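Side-chain contacts in outer membrane protein SusF (Bacteroides thetaiotaomicron, PDB 4FE9), which binds starch at the cell surface through carbohydrate-binding modules, ahead of starch import into the periplasm for degradation: residues Y154-G157 with D158-W162; L263-G267 with S268-W272; F319-V322 with D323-Q327; V354-G358 with D359-I363. All coordinates share one frame; numbering follows the deposited sequence.

Interaction 1: residues Y154-G157 with D158-W162; sequences YIVG and DFTGW. With GLC (alpha-D-glucopyranose), chain B; GLC (alpha-D-glucopyranose), chain C.
Gly-157 packs against one face of the Trp-162 indole: its CA sits 3.6 Å from the centroid of the six-membered ring, 13° off the ring normal, a CH-pi contact over the face. The opposite face carries sugar, with C6 of the glucose of chain B 3.6 Å from Trp-162 CE2, while the glucose of chain C brings O5 to 3.2 Å from CZ2. The indole is thus sandwiched between strand backbone and glycan. Its rotation is fixed at the edge, where NE1 gives its hydrogen, in the ring plane, to Asp-158 OD2 at 3.0 Å. That carboxylate oxygen also accepts a hydrogen bond from O6 of the chain C glucose at 2.7 Å, and OD1 is held by the backbone N of Asn-191, so one aspartate ties indole, sugar and the neighbouring strand together. Without the indole, as with an alanine here, the chain B glucose would probably lose its apolar platform, and Asp-158 OD2 its indole donor. Behind the ring, Val-156 CG1 packs 3.7 Å from Trp-162 CE3. The turn is closed by Thr-160, whose OG1 stands between backbone N and carbonyl carbon (chi1 69°) and so reaches back to accept a nearly straight hydrogen bond from Gly-157 N. Gly-157 O accepts from Gly-161 N at 2.9 Å and from Thr-160 N above the carbonyl plane. On the inner side, Phe-159 CZ meets Ile-155 CG2 near Leu-182. Asp-158 and Trp-162 form part of the glycan pocket of the first carbohydrate-binding module, the indole an aromatic platform on a turn after a strand.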
loop_
_atom_site.group_PDB
_atom_site.type_symbol
_atom_site.label_atom_id
_atom_site.label_comp_id
_atom_site.label_asym_id
_atom_site.label_seq_id
_atom_site.Cartn_x
_atom_site.Cartn_y
_atom_site.Cartn_z
ATOM N N TYR A 154 -17.501 4.625 -14.661
ATOM C CA TYR A 154 -17.134 3.695 -15.718
ATOM C C TYR A 154 -15.768 4.089 -16.342
ATOM O O TYR A 154 -15.436 5.289 -16.408
ATOM C CB TYR A 154 -18.211 3.710 -16.783
ATOM C CG TYR A 154 -19.470 3.045 -16.345
ATOM C CD1 TYR A 154 -20.360 3.692 -15.491
ATOM C CD2 TYR A 154 -19.777 1.747 -16.758
ATOM C CE1 TYR A 154 -21.538 3.071 -15.073
ATOM C CE2 TYR A 154 -20.965 1.134 -16.379
ATOM C CZ TYR A 154 -21.830 1.786 -15.517
ATOM O OH TYR A 154 -22.976 1.155 -15.086
ATOM N N ILE A 155 -14.988 3.093 -16.774
ATOM C CA ILE A 155 -13.824 3.346 -17.631
ATOM C C ILE A 155 -14.180 3.113 -19.085
ATOM O O ILE A 155 -14.807 2.084 -19.441
ATOM C CB ILE A 155 -12.651 2.447 -17.280
ATOM C CG1 ILE A 155 -12.274 2.580 -15.805
ATOM C CG2 ILE A 155 -11.454 2.694 -18.228
ATOM C CD1 ILE A 155 -11.598 3.844 -15.477
ATOM N N VAL A 156 -13.728 4.031 -19.935
ATOM C CA VAL A 156 -13.821 3.895 -21.371
ATOM C C VAL A 156 -12.416 4.262 -21.935
ATOM O O VAL A 156 -11.841 5.276 -21.547
ATOM C CB VAL A 156 -14.872 4.900 -21.930
ATOM C CG1 VAL A 156 -14.854 4.953 -23.442
ATOM C CG2 VAL A 156 -16.250 4.538 -21.452
ATOM N N GLY A 157 -11.874 3.447 -22.832
ATOM C CA GLY A 157 -10.582 3.751 -23.446
ATOM C C GLY A 157 -10.274 2.923 -24.676
ATOM O O GLY A 157 -11.181 2.357 -25.295
ATOM N N ASP A 158 -9.021 3.000 -25.134
ATOM C CA ASP A 158 -8.590 2.251 -26.333
ATOM C C ASP A 158 -8.867 0.763 -26.119
ATOM O O ASP A 158 -9.265 0.075 -27.044
ATOM C CB ASP A 158 -7.097 2.439 -26.626
ATOM C CG ASP A 158 -6.684 3.934 -26.801
ATOM O OD1 ASP A 158 -5.560 4.288 -26.377
ATOM O OD2 ASP A 158 -7.362 4.667 -27.526
ATOM N N PHE A 159 -8.729 0.289 -24.878
ATOM C CA PHE A 159 -8.849 -1.130 -24.607
ATOM C C PHE A 159 -10.268 -1.639 -24.574
ATOM O O PHE A 159 -10.505 -2.833 -24.789
ATOM C CB PHE A 159 -8.046 -1.562 -23.352
ATOM C CG PHE A 159 -8.694 -1.162 -22.028
ATOM C CD1 PHE A 159 -9.471 -2.066 -21.324
ATOM C CD2 PHE A 159 -8.434 0.084 -21.456
ATOM C CE1 PHE A 159 -10.075 -1.697 -20.112
ATOM C CE2 PHE A 159 -9.015 0.453 -20.259
ATOM C CZ PHE A 159 -9.848 -0.429 -19.586
ATOM N N THR A 160 -11.226 -0.744 -24.337
ATOM C CA THR A 160 -12.615 -1.120 -24.368
ATOM C C THR A 160 -13.234 -0.833 -25.734
ATOM O O THR A 160 -14.200 -1.476 -26.104
ATOM C CB THR A 160 -13.481 -0.368 -23.258
ATOM O OG1 THR A 160 -13.587 1.040 -23.579
ATOM C CG2 THR A 160 -12.871 -0.545 -21.857
ATOM N N GLY A 161 -12.818 0.271 -26.357
ATOM C CA GLY A 161 -13.632 0.927 -27.379
ATOM C C GLY A 161 -14.325 2.160 -26.815
ATOM O O GLY A 161 -14.889 2.123 -25.727
ATOM N N TRP A 162 -14.214 3.276 -27.520
ATOM C CA TRP A 162 -14.714 4.527 -27.005
ATOM C C TRP A 162 -16.241 4.664 -27.235
ATOM O O TRP A 162 -16.676 5.528 -27.954
ATOM C CB TRP A 162 -13.942 5.703 -27.630
ATOM C CG TRP A 162 -12.470 5.718 -27.267
ATOM C CD1 TRP A 162 -11.448 5.107 -27.951
ATOM C CD2 TRP A 162 -11.859 6.381 -26.143
ATOM N NE1 TRP A 162 -10.244 5.324 -27.293
ATOM C CE2 TRP A 162 -10.470 6.137 -26.209
ATOM C CE3 TRP A 162 -12.353 7.167 -25.091
ATOM C CZ2 TRP A 162 -9.561 6.702 -25.293
ATOM C CZ3 TRP A 162 -11.453 7.658 -24.139
ATOM C CH2 TRP A 162 -10.081 7.416 -24.240
HETATM C C1 GLC B . -13.183 10.975 -27.189
HETATM C C2 GLC B . -12.383 11.238 -25.920
HETATM C C3 GLC B . -10.908 11.442 -26.272
HETATM C C4 GLC B . -10.397 10.221 -27.008
HETATM C C5 GLC B . -11.276 9.924 -28.218
HETATM C C6 GLC B . -10.850 8.594 -28.815
HETATM O O2 GLC B . -12.856 12.445 -25.307
HETATM O O3 GLC B . -10.185 11.612 -25.063
HETATM O O4 GLC B . -9.056 10.415 -27.426
HETATM O O5 GLC B . -12.680 9.792 -27.828
HETATM O O6 GLC B . -11.553 8.401 -30.018
HETATM C C1 GLC C . -8.154 9.790 -26.555
HETATM C C2 GLC C . -6.984 10.694 -26.304
HETATM C C3 GLC C . -6.257 11.006 -27.595
HETATM C C4 GLC C . -5.970 9.739 -28.387
HETATM C C5 GLC C . -6.859 8.732 -28.294
HETATM C C6 GLC C . -6.578 7.475 -29.070
HETATM O O2 GLC C . -7.466 11.914 -25.718
HETATM O O3 GLC C . -5.065 11.711 -27.269
HETATM O O4 GLC C . -5.458 9.903 -29.741
HETATM O O5 GLC C . -7.705 8.581 -27.124
HETATM O O6 GLC C . -5.728 6.658 -28.262
#

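Interaction 2: residues L263-G267 with S268-W272; sequences LYMTG and SAYNW. With GLC (alpha-D-glucopyranose), chain D.
Trp-272 folds back over the end of strand 264-267, its CB starting 3.6 Å from O5 of the chain D glucose. CG lies beside the same oxygen; CD1 and NE1 pass near the sugar's C6 and C4, and CE2 lies between Gly-267 C and glucose C4. CE3 comes to 3.6 Å from the sugar's C2, and at the far end CZ3 lies between C2 and Gly-267 CA. With CG anti to the carbonyl carbon (chi1 -74°), the indole is laid between sugar and backbone: the Gly-267 to Ser-268 peptide lies over the centre of one face, glucose C2 over the opposite one, and Gly-267 CA makes a CH-pi contact 4.2 Å from the centroid of the six-membered ring. Trp-272 is one of the two tryptophans of the glycan pocket in the second carbohydrate-binding module, with Trp-315. Gly-267 O holds the turn beneath it, accepting from Trp-272 N at 2.8 Å and, weakly, from Tyr-270 N. The phenol of Tyr-270 turns the other way, its edge against Gly-267 CA, and its OH lies 4.0 Å from Met-265 CE. Thr-266 OG1 passes 3.8 Å from Tyr-270 CB and is hydrogen-bonded to Ala-281 O.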
loop_
_atom_site.group_PDB
_atom_site.type_symbol
_atom_site.label_atom_id
_atom_site.label_comp_id
_atom_site.label_asym_id
_atom_site.label_seq_id
_atom_site.Cartn_x
_atom_site.Cartn_y
_atom_site.Cartn_z
ATOM N N LEU A 263 6.230 -19.272 -5.165
ATOM C CA LEU A 263 7.204 -18.500 -4.395
ATOM C C LEU A 263 8.072 -19.412 -3.539
ATOM O O LEU A 263 7.596 -20.427 -2.999
ATOM C CB LEU A 263 6.503 -17.480 -3.487
ATOM C CG LEU A 263 7.428 -16.381 -2.964
ATOM C CD1 LEU A 263 7.741 -15.362 -4.068
ATOM C CD2 LEU A 263 6.828 -15.704 -1.756
ATOM N N TYR A 264 9.353 -19.072 -3.461
ATOM C CA TYR A 264 10.343 -19.919 -2.821
ATOM C C TYR A 264 11.219 -19.065 -1.929
ATOM O O TYR A 264 11.376 -17.859 -2.174
ATOM C CB TYR A 264 11.214 -20.610 -3.858
ATOM C CG TYR A 264 10.467 -21.572 -4.769
ATOM C CD1 TYR A 264 10.370 -22.929 -4.455
ATOM C CD2 TYR A 264 9.897 -21.125 -5.962
ATOM C CE1 TYR A 264 9.703 -23.820 -5.302
ATOM C CE2 TYR A 264 9.203 -21.986 -6.791
ATOM C CZ TYR A 264 9.075 -23.321 -6.442
ATOM O OH TYR A 264 8.443 -24.175 -7.300
ATOM N N MET A 265 11.628 -19.653 -0.812
ATOM C CA MET A 265 12.506 -19.011 0.151
ATOM C C MET A 265 13.829 -19.743 0.180
ATOM O O MET A 265 13.873 -20.974 0.079
ATOM C CB MET A 265 11.876 -19.055 1.537
ATOM C CG MET A 265 12.790 -18.527 2.670
ATOM S SD MET A 265 11.943 -18.423 4.232
ATOM C CE MET A 265 12.083 -20.131 4.762
ATOM N N THR A 266 14.907 -18.975 0.094
ATOM C CA THR A 266 16.229 -19.464 0.420
ATOM C C THR A 266 16.843 -18.548 1.487
ATOM O O THR A 266 16.133 -17.725 2.099
ATOM C CB THR A 266 17.118 -19.538 -0.823
ATOM O OG1 THR A 266 18.311 -20.269 -0.524
ATOM C CG2 THR A 266 17.481 -18.131 -1.337
ATOM N N GLY A 267 18.119 -18.767 1.797
ATOM C CA GLY A 267 18.643 -18.374 3.088
ATOM C C GLY A 267 20.094 -18.730 3.307
ATOM O O GLY A 267 20.679 -19.549 2.567
ATOM N N SER A 268 20.704 -18.051 4.282
ATOM C CA SER A 268 21.995 -18.474 4.842
ATOM C C SER A 268 21.945 -19.921 5.302
ATOM O O SER A 268 22.792 -20.713 4.925
ATOM C CB SER A 268 22.439 -17.546 5.997
ATOM O OG SER A 268 21.394 -17.335 6.937
ATOM N N ALA A 269 20.882 -20.285 6.013
ATOM C CA ALA A 269 20.692 -21.676 6.458
ATOM C C ALA A 269 20.406 -22.690 5.318
ATOM O O ALA A 269 20.193 -23.869 5.585
ATOM C CB ALA A 269 19.616 -21.752 7.523
ATOM N N TYR A 270 20.417 -22.226 4.059
ATOM C CA TYR A 270 20.081 -23.093 2.896
ATOM C C TYR A 270 21.100 -22.967 1.800
ATOM O O TYR A 270 20.767 -23.098 0.613
ATOM C CB TYR A 270 18.693 -22.755 2.311
ATOM C CG TYR A 270 17.559 -22.815 3.303
ATOM C CD1 TYR A 270 17.018 -24.031 3.702
ATOM C CD2 TYR A 270 17.056 -21.671 3.856
ATOM C CE1 TYR A 270 15.982 -24.086 4.648
ATOM C CE2 TYR A 270 16.066 -21.711 4.828
ATOM C CZ TYR A 270 15.507 -22.925 5.187
ATOM O OH TYR A 270 14.515 -22.961 6.150
ATOM N N ASN A 271 22.297 -22.527 2.168
ATOM C CA ASN A 271 23.387 -22.432 1.232
ATOM C C ASN A 271 23.199 -21.332 0.207
ATOM O O ASN A 271 23.713 -21.418 -0.909
ATOM C CB ASN A 271 23.622 -23.782 0.537
ATOM C CG ASN A 271 25.081 -23.978 0.122
ATOM O OD1 ASN A 271 26.000 -23.664 0.886
ATOM N ND2 ASN A 271 25.296 -24.423 -1.106
ATOM N N TRP A 272 22.489 -20.270 0.596
ATOM C CA TRP A 272 22.113 -19.201 -0.359
ATOM C C TRP A 272 21.764 -19.716 -1.782
ATOM O O TRP A 272 22.216 -19.152 -2.783
ATOM C CB TRP A 272 23.213 -18.122 -0.429
ATOM C CG TRP A 272 23.241 -17.232 0.782
ATOM C CD1 TRP A 272 24.216 -17.181 1.756
ATOM C CD2 TRP A 272 22.199 -16.362 1.214
ATOM N NE1 TRP A 272 23.831 -16.314 2.763
ATOM C CE2 TRP A 272 22.613 -15.779 2.440
ATOM C CE3 TRP A 272 20.940 -16.027 0.696
ATOM C CZ2 TRP A 272 21.806 -14.885 3.150
ATOM C CZ3 TRP A 272 20.147 -15.115 1.399
ATOM C CH2 TRP A 272 20.594 -14.534 2.589
HETATM C C1 GLC D . 22.656 -13.791 -1.842
HETATM C C2 GLC D . 22.628 -13.036 -0.533
HETATM C C3 GLC D . 24.042 -12.578 -0.135
HETATM C C4 GLC D . 25.003 -13.747 -0.110
HETATM C C5 GLC D . 24.976 -14.405 -1.487
HETATM C C6 GLC D . 25.864 -15.643 -1.526
HETATM O O2 GLC D . 21.838 -11.876 -0.750
HETATM O O3 GLC D . 24.006 -11.951 1.149
HETATM O O4 GLC D . 26.324 -13.257 0.182
HETATM O O5 GLC D . 23.650 -14.825 -1.803
HETATM O O6 GLC D . 26.028 -16.032 -2.889
#

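Interaction 3: residues F319-V322 with D323-Q327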
loop_
_atom_site.group_PDB
_atom_site.type_symbol
_atom_site.label_atom_id
_atom_site.label_comp_id
_atom_site.label_asym_id
_atom_site.label_seq_id
_atom_site.Cartn_x
_atom_site.Cartn_y
_atom_site.Cartn_z
ATOM N N PHE A 319 13.633 -10.947 -3.638
ATOM C CA PHE A 319 13.546 -9.849 -2.689
ATOM C C PHE A 319 13.754 -10.352 -1.267
ATOM O O PHE A 319 13.567 -11.538 -0.980
ATOM C CB PHE A 319 12.197 -9.125 -2.803
ATOM C CG PHE A 319 10.998 -10.030 -2.625
ATOM C CD1 PHE A 319 10.315 -10.077 -1.402
ATOM C CD2 PHE A 319 10.465 -10.719 -3.714
ATOM C CE1 PHE A 319 9.189 -10.905 -1.236
ATOM C CE2 PHE A 319 9.398 -11.614 -3.544
ATOM C CZ PHE A 319 8.731 -11.688 -2.316
ATOM N N GLY A 320 14.117 -9.440 -0.375
ATOM C CA GLY A 320 14.367 -9.789 1.012
ATOM C C GLY A 320 13.624 -8.849 1.940
ATOM O O GLY A 320 12.375 -8.814 1.951
ATOM N N PHE A 321 14.376 -8.016 2.659
ATOM C CA PHE A 321 13.761 -6.975 3.472
ATOM C C PHE A 321 13.002 -5.972 2.559
ATOM O O PHE A 321 13.510 -5.565 1.510
ATOM C CB PHE A 321 14.834 -6.259 4.316
ATOM C CG PHE A 321 14.280 -5.262 5.274
ATOM C CD1 PHE A 321 13.858 -5.659 6.543
ATOM C CD2 PHE A 321 14.115 -3.923 4.891
ATOM C CE1 PHE A 321 13.174 -4.764 7.389
ATOM C CE2 PHE A 321 13.579 -2.986 5.789
ATOM C CZ PHE A 321 13.081 -3.418 7.040
ATOM N N VAL A 322 11.741 -5.713 2.894
ATOM C CA VAL A 322 10.921 -4.773 2.151
ATOM C C VAL A 322 10.261 -3.796 3.122
ATOM O O VAL A 322 10.268 -4.017 4.319
ATOM C CB VAL A 322 9.799 -5.499 1.329
ATOM C CG1 VAL A 322 10.387 -6.562 0.432
ATOM C CG2 VAL A 322 8.766 -6.098 2.256
ATOM N N ASP A 323 9.565 -2.798 2.592
ATOM C CA ASP A 323 9.026 -1.743 3.444
ATOM C C ASP A 323 7.742 -2.099 4.209
ATOM O O ASP A 323 7.586 -1.706 5.354
ATOM C CB ASP A 323 8.852 -0.451 2.662
ATOM C CG ASP A 323 9.949 0.558 2.965
ATOM O OD1 ASP A 323 11.049 0.444 2.351
ATOM O OD2 ASP A 323 9.746 1.405 3.890
ATOM N N ALA A 324 6.840 -2.866 3.598
ATOM C CA ALA A 324 5.574 -3.189 4.282
ATOM C C ALA A 324 5.723 -4.430 5.174
ATOM O O ALA A 324 5.287 -5.557 4.807
ATOM C CB ALA A 324 4.414 -3.351 3.269
ATOM N N ILE A 325 6.485 -4.269 6.255
ATOM C CA ILE A 325 6.525 -5.259 7.327
ATOM C C ILE A 325 5.996 -4.632 8.621
ATOM O O ILE A 325 6.495 -3.611 9.056
ATOM C CB ILE A 325 7.973 -5.803 7.538
ATOM C CG1 ILE A 325 8.533 -6.356 6.216
ATOM C CG2 ILE A 325 8.001 -6.879 8.642
ATOM C CD1 ILE A 325 9.943 -6.929 6.307
ATOM N N SER A 326 4.831 -5.080 9.038
ATOM C CA SER A 326 4.324 -4.865 10.385
ATOM C C SER A 326 5.421 -4.499 11.405
ATOM O O SER A 326 6.454 -5.184 11.496
ATOM C CB SER A 326 3.641 -6.134 10.854
ATOM O OG SER A 326 2.434 -5.837 11.464
ATOM N N GLN A 327 5.107 -3.551 12.293
ATOM C CA GLN A 327 5.870 -3.410 13.543
ATOM C C GLN A 327 5.717 -4.660 14.424
ATOM O O GLN A 327 6.698 -5.133 15.009
ATOM C CB GLN A 327 5.460 -2.137 14.324
ATOM C CG GLN A 327 6.403 -1.786 15.537
ATOM C CD GLN A 327 7.896 -1.703 15.135
ATOM O OE1 GLN A 327 8.267 -0.976 14.218
ATOM N NE2 GLN A 327 8.727 -2.498 15.791
#
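A small apolar contact around an inverse gamma turn, made by Ile-325 with Val-322 and Phe-321, lies in the loop that leads from strand 306-310 to helix 327-333 in the second carbohydrate-binding module. Ala-324 is the centre of the turn, which is closed by a weak bond of 2.9 Å from Ile-325 N to Asp-323 O. The reversal brings the isoleucine back over the residues that precede it. Its CG1 stands anti to the carbonyl carbon (chi1 -55°) and the chain runs on extended, so that CD1 projects beyond Val-322 to the phenylalanine. Ile-325 CG1 meets Val-322 CG2 at 4.0 Å, the two side chains crossing at about a right angle. Ile-325 CD1 lies 4.0 Å from Phe-321 CE1, approaching the ring obliquely. Both carbons also lie against the carbonyl of Val-322, with O 3.5 Å from Ile-325 CG1; this oxygen is buried here and has no polar partner in the model. Shortening Ile-325 to an alanine is likely to leave a gap beside Val-322 CG2 and the phenyl ring of Phe-321, with less to hold that ring's orientation. Phe-321 is brought over by its own first torsion, CG opposite the backbone N at chi1 -175°. Next along the chain, Ser-326 occupies the N-cap position of helix 327-333. Phe-321 and Ile-325 both rest on Leu-342 of strand 341-343, and Ile-325 also touches Leu-335, whereas Val-322 leans on Lys-361 and Ala-324 on Val-362, so the loop bridges strand 341-343 and the edge strand 360-366 just ahead of the helix.

Interaction 4: residues V354-G358 with D359-I363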
loop_
_atom_site.group_PDB
_atom_site.type_symbol
_atom_site.label_atom_id
_atom_site.label_comp_id
_atom_site.label_asym_id
_atom_site.label_seq_id
_atom_site.Cartn_x
_atom_site.Cartn_y
_atom_site.Cartn_z
ATOM N N VAL A 354 3.533 -14.022 2.873
ATOM C CA VAL A 354 4.154 -13.165 1.854
ATOM C C VAL A 354 3.122 -12.825 0.729
ATOM O O VAL A 354 2.349 -13.695 0.274
ATOM C CB VAL A 354 5.385 -13.819 1.201
ATOM C CG1 VAL A 354 6.032 -12.853 0.177
ATOM C CG2 VAL A 354 6.417 -14.260 2.237
ATOM N N SER A 355 3.060 -11.562 0.351
ATOM C CA SER A 355 2.153 -11.133 -0.709
ATOM C C SER A 355 2.910 -10.281 -1.726
ATOM O O SER A 355 3.721 -9.430 -1.351
ATOM C CB SER A 355 0.993 -10.345 -0.105
ATOM O OG SER A 355 0.030 -10.022 -1.081
ATOM N N VAL A 356 2.731 -10.576 -3.006
ATOM C CA VAL A 356 3.465 -9.883 -4.082
ATOM C C VAL A 356 2.476 -9.605 -5.213
ATOM O O VAL A 356 1.899 -10.542 -5.798
ATOM C CB VAL A 356 4.607 -10.775 -4.642
ATOM C CG1 VAL A 356 5.346 -10.085 -5.810
ATOM C CG2 VAL A 356 5.578 -11.155 -3.540
ATOM N N ILE A 357 2.151 -8.348 -5.418
ATOM C CA ILE A 357 1.397 -7.991 -6.587
ATOM C C ILE A 357 2.077 -6.869 -7.314
ATOM O O ILE A 357 2.388 -5.843 -6.715
ATOM C CB ILE A 357 -0.026 -7.610 -6.245
ATOM C CG1 ILE A 357 -0.779 -8.821 -5.719
ATOM C CG2 ILE A 357 -0.758 -7.070 -7.505
ATOM C CD1 ILE A 357 -1.745 -8.493 -4.619
ATOM N N GLY A 358 2.436 -7.122 -8.572
ATOM C CA GLY A 358 3.270 -6.217 -9.323
ATOM C C GLY A 358 4.531 -5.859 -8.560
ATOM O O GLY A 358 5.341 -6.725 -8.254
ATOM N N ASP A 359 4.597 -4.602 -8.120
ATOM C CA ASP A 359 5.764 -4.069 -7.393
ATOM C C ASP A 359 5.625 -4.177 -5.864
ATOM O O ASP A 359 6.626 -4.153 -5.162
ATOM C CB ASP A 359 5.976 -2.600 -7.769
ATOM C CG ASP A 359 6.552 -2.435 -9.162
ATOM O OD1 ASP A 359 7.629 -3.030 -9.439
ATOM O OD2 ASP A 359 5.909 -1.742 -9.994
ATOM N N ASP A 360 4.383 -4.114 -5.365
ATOM C CA ASP A 360 4.110 -4.098 -3.905
ATOM C C ASP A 360 4.393 -5.460 -3.253
ATOM O O ASP A 360 3.748 -6.459 -3.580
ATOM C CB ASP A 360 2.640 -3.716 -3.622
ATOM C CG ASP A 360 2.199 -2.439 -4.355
ATOM O OD1 ASP A 360 3.080 -1.712 -4.906
ATOM O OD2 ASP A 360 0.971 -2.152 -4.352
ATOM N N LYS A 361 5.228 -5.452 -2.223
ATOM C CA LYS A 361 5.492 -6.650 -1.452
ATOM C C LYS A 361 5.111 -6.460 0.031
ATOM O O LYS A 361 5.276 -5.364 0.595
ATOM C CB LYS A 361 6.966 -7.038 -1.582
ATOM C CG LYS A 361 7.408 -7.290 -3.011
ATOM C CD LYS A 361 8.815 -6.869 -3.234
ATOM C CE LYS A 361 9.189 -6.961 -4.706
ATOM N NZ LYS A 361 10.224 -5.946 -5.026
ATOM N N VAL A 362 4.536 -7.501 0.628
ATOM C CA VAL A 362 4.300 -7.545 2.081
ATOM C C VAL A 362 4.875 -8.861 2.637
ATOM O O VAL A 362 4.767 -9.905 1.994
ATOM C CB VAL A 362 2.778 -7.456 2.398
ATOM C CG1 VAL A 362 2.518 -7.626 3.862
ATOM C CG2 VAL A 362 2.224 -6.137 1.903
ATOM N N ILE A 363 5.646 -8.770 3.719
ATOM C CA ILE A 363 6.104 -9.967 4.440
ATOM C C ILE A 363 5.676 -9.850 5.885
ATOM O O ILE A 363 5.787 -8.768 6.456
ATOM C CB ILE A 363 7.616 -10.092 4.362
ATOM C CG1 ILE A 363 8.048 -10.264 2.921
ATOM C CG2 ILE A 363 8.131 -11.238 5.250
ATOM C CD1 ILE A 363 9.555 -10.071 2.681
HETATM O O HOH W 1 0.973 -6.766 -1.829
#
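A tight beta hairpin joins strand 354-357 to strand 360-363 through a type II' turn from Ile-357 to Asp-360, with Gly-358 at positive phi (52°) in its first corner. The strands run antiparallel, their axes 4.7 Å apart. Ser-355 and Val-362 form a hydrogen-bonded pair, Ser-355 N to Val-362 O and Val-362 N to Ser-355 O, both 2.9 Å. Nearer the turn, Ile-357 N reaches Asp-360 O at 3.1 Å in the carbonyl plane, while the return bond from Asp-360 N to Ile-357 O is weak. A water donates to Asp-360 O as well and makes a weak hydrogen bond with Ser-355 OG. On the face of Val-354, Val-356, Lys-361 and Ile-363, Val-354 CG1, anti to the backbone N (chi1 -178°), lies 4.3 Å from Ile-363 CG1 and 3.7 Å from Val-362 O. The other face carries Ser-355 against Val-362, CB to CB at 4.2 Å; Asp-360, opposite Ile-357, points to the same face, and its OD2 forms a salt bridge with Lys-255. Val-354 and Ile-363 pack on Phe-309 of strand 306-310. This is a two-residue-loop hairpin whose second strand, 360-366, is an outer strand of the antiparallel sheet of the second carbohydrate-binding module.

Overall arrangement
From the N terminus, interaction 1 comes first, closing the turn after strand 153-157 in the first carbohydrate-binding module; its centre is about 45 Å from that of interaction 2. Interactions 2, 3 and 4 follow within the second module. All four are in series, none nested or crossing. Interaction 2 closes the corresponding turn, which likewise follows a strand and carries a glycan-binding tryptophan, interaction 3 a loop before helix 327-333, and interaction 4 the hairpin of strands 348-357 and 360-366. The last three touch one another: Leu-263 CD2 packs 3.5 Å from Val-354 CG1, Leu-263 CD1 lies near Phe-319 CE2, and Phe-319 CZ comes 3.4 Å from Val-356 CG2, joining strand, loop and hairpin in one apolar interior.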